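Long-range contact in acetyl xylan esterase (Metagenome, PDB 6XYC), which probably removes acetyl and feruloyl groups from xylan as a bifunctional serine esterase of the alpha/beta-hydrolase fold: residues Asp219-Ile224 and Gly249-Phe254. Sequence-based numbering, arbitrary orientation.
Sequences DPDILI and GAKATF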
loop_
_atom_site.group_PDB
_atom_site.type_symbol
_atom_site.label_atom_id
_atom_site.label_comp_id
_atom_site.label_asym_id
_atom_site.label_seq_id
_atom_site.Cartn_x
_atom_site.Cartn_y
_atom_site.Cartn_z
ATOM N N ASP A 219 8.108 -8.976 10.532
ATOM C CA ASP A 219 7.148 -8.341 9.644
ATOM C C ASP A 219 6.240 -9.390 9.000
ATOM O O ASP A 219 6.643 -10.544 8.819
ATOM C CB ASP A 219 7.861 -7.557 8.547
ATOM C CG ASP A 219 8.558 -6.327 9.070
ATOM O OD1 ASP A 219 8.182 -5.836 10.154
ATOM O OD2 ASP A 219 9.483 -5.840 8.392
ATOM N N PRO A 220 5.012 -9.016 8.640
ATOM C CA PRO A 220 4.176 -9.931 7.849
ATOM C C PRO A 220 4.852 -10.279 6.529
ATOM O O PRO A 220 5.689 -9.534 6.013
ATOM C CB PRO A 220 2.877 -9.141 7.626
ATOM C CG PRO A 220 3.231 -7.697 7.911
ATOM C CD PRO A 220 4.332 -7.742 8.936
ATOM N N ASP A 221 4.483 -11.437 5.982
ATOM C CA ASP A 221 5.034 -11.869 4.704
ATOM C C ASP A 221 4.695 -10.864 3.609
ATOM O O ASP A 221 3.643 -10.216 3.631
ATOM C CB ASP A 221 4.482 -13.239 4.311
ATOM C CG ASP A 221 4.959 -14.348 5.226
ATOM O OD1 ASP A 221 5.595 -14.048 6.253
ATOM O OD2 ASP A 221 4.687 -15.522 4.907
ATOM N N ILE A 222 5.579 -10.753 2.622
ATOM C CA ILE A 222 5.360 -9.837 1.511
ATOM C C ILE A 222 5.563 -10.561 0.189
ATOM O O ILE A 222 6.445 -11.419 0.066
ATOM C CB ILE A 222 6.287 -8.605 1.600
ATOM C CG1 ILE A 222 5.905 -7.582 0.531
ATOM C CG2 ILE A 222 7.752 -9.006 1.431
ATOM C CD1 ILE A 222 6.590 -6.226 0.691
ATOM N N LEU A 223 4.731 -10.220 -0.792
ATOM C CA LEU A 223 4.935 -10.600 -2.182
ATOM C C LEU A 223 5.265 -9.340 -2.969
ATOM O O LEU A 223 4.532 -8.346 -2.898
ATOM C CB LEU A 223 3.692 -11.282 -2.758
ATOM C CG LEU A 223 3.727 -11.623 -4.252
ATOM C CD1 LEU A 223 4.700 -12.734 -4.560
ATOM C CD2 LEU A 223 2.323 -11.996 -4.720
ATOM N N ILE A 224 6.370 -9.381 -3.706
ATOM C CA ILE A 224 6.858 -8.244 -4.480
ATOM C C ILE A 224 6.804 -8.622 -5.955
ATOM O O ILE A 224 7.314 -9.679 -6.346
ATOM C CB ILE A 224 8.292 -7.856 -4.074
ATOM C CG1 ILE A 224 8.399 -7.653 -2.561
ATOM C CG2 ILE A 224 8.736 -6.607 -4.825
ATOM C CD1 ILE A 224 9.815 -7.758 -2.046
ATOM N N GLY A 249 15.960 -11.918 7.869
ATOM C CA GLY A 249 15.265 -13.096 8.338
ATOM C C GLY A 249 13.769 -13.074 8.138
ATOM O O GLY A 249 13.077 -13.955 8.665
ATOM N N ALA A 250 13.246 -12.100 7.399
ATOM C CA ALA A 250 11.823 -12.023 7.108
ATOM C C ALA A 250 11.523 -12.811 5.836
ATOM O O ALA A 250 12.425 -13.326 5.170
ATOM C CB ALA A 250 11.391 -10.564 6.982
ATOM N N LYS A 251 10.241 -12.906 5.484
ATOM C CA LYS A 251 9.804 -13.732 4.365
ATOM C C LYS A 251 9.284 -12.842 3.245
ATOM O O LYS A 251 8.282 -12.135 3.415
ATOM C CB LYS A 251 8.727 -14.729 4.796
ATOM C CG LYS A 251 8.393 -15.776 3.728
ATOM C CD LYS A 251 9.604 -16.619 3.363
ATOM C CE LYS A 251 9.333 -17.490 2.143
ATOM N NZ LYS A 251 9.900 -16.933 0.888
ATOM N N ALA A 252 9.970 -12.883 2.106
ATOM C CA ALA A 252 9.577 -12.162 0.909
ATOM C C ALA A 252 9.640 -13.093 -0.291
ATOM O O ALA A 252 10.554 -13.915 -0.405
ATOM C CB ALA A 252 10.483 -10.951 0.674
ATOM N N THR A 253 8.640 -12.982 -1.156
ATOM C CA THR A 253 8.623 -13.637 -2.456
ATOM C C THR A 253 8.708 -12.554 -3.519
ATOM O O THR A 253 7.924 -11.599 -3.496
ATOM C CB THR A 253 7.353 -14.475 -2.644
ATOM O OG1 THR A 253 7.265 -15.444 -1.593
ATOM C CG2 THR A 253 7.373 -15.187 -3.989
ATOM N N PHE A 254 9.668 -12.686 -4.431
ATOM C CA PHE A 254 9.913 -11.676 -5.456
ATOM C C PHE A 254 9.649 -12.298 -6.820
ATOM O O PHE A 254 10.310 -13.274 -7.202
ATOM C CB PHE A 254 11.339 -11.130 -5.376
ATOM C CG PHE A 254 11.669 -10.127 -6.453
ATOM C CD1 PHE A 254 10.717 -9.217 -6.895
ATOM C CD2 PHE A 254 12.929 -10.091 -7.022
ATOM C CE1 PHE A 254 11.018 -8.302 -7.888
ATOM C CE2 PHE A 254 13.236 -9.175 -8.008
ATOM C CZ PHE A 254 12.281 -8.281 -8.443
HETATM O O HOH W 1 8.046 -12.444 7.043
HETATM O O HOH W 2 6.696 -14.367 0.837
#
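The carbonyl O of Ile222 is gripped by the backbone N of Thr253 at 3.0 Å and by a water that also hydrogen-bonds Thr253 OG1, while the CA-H of Ala252 leans on it as a further, weaker contact. Two more backbone bonds set the parallel register, Ile222 N to Lys251 O and Ile224 N to Thr253 O; the latter, 2.7 Å long, is nearly straight, with 169° at the hydrogen. Together they pair Ile222 with Ala252, Leu223 with Thr253 and Ile224 with Phe254, and the segments 222-224 and 252-254 run the same way at 15° to each other. On the face carrying Ile222, its CG2 presses on Ala252 CB at 3.4 Å, tighter than ordinary carbon contact, and Ile224 CG2 reaches CD1 of the Phe254 ring at 3.9 Å; Tyr245 and Ser238 of helix 236-248 cover this side. On the other face Leu223 CD1 meets Thr253 CG2 at 3.7 Å. Another water donates to Asp219 O and Asp221 OD1 and accepts from Lys251 N, bridging the two segments. With CG beside its own backbone N (chi1 -67°), Asp221 also brings OD1 to 3.5 Å from Lys251 CB, whereas OD2 bonds Gln282 of helix 269-284. An alanine at Asp221 is likely to leave that water short of one acceptor and Gln282 NE2 without its carboxylate mate. Lys251 NZ stays 6.7 Å from Asp221 OD2, so no salt bridge forms. Strand 222-227, helix 236-248 and strand 252-257 make a beta-alpha-beta crossover, the unit from which the parallel part of the alpha/beta-hydrolase sheet is built.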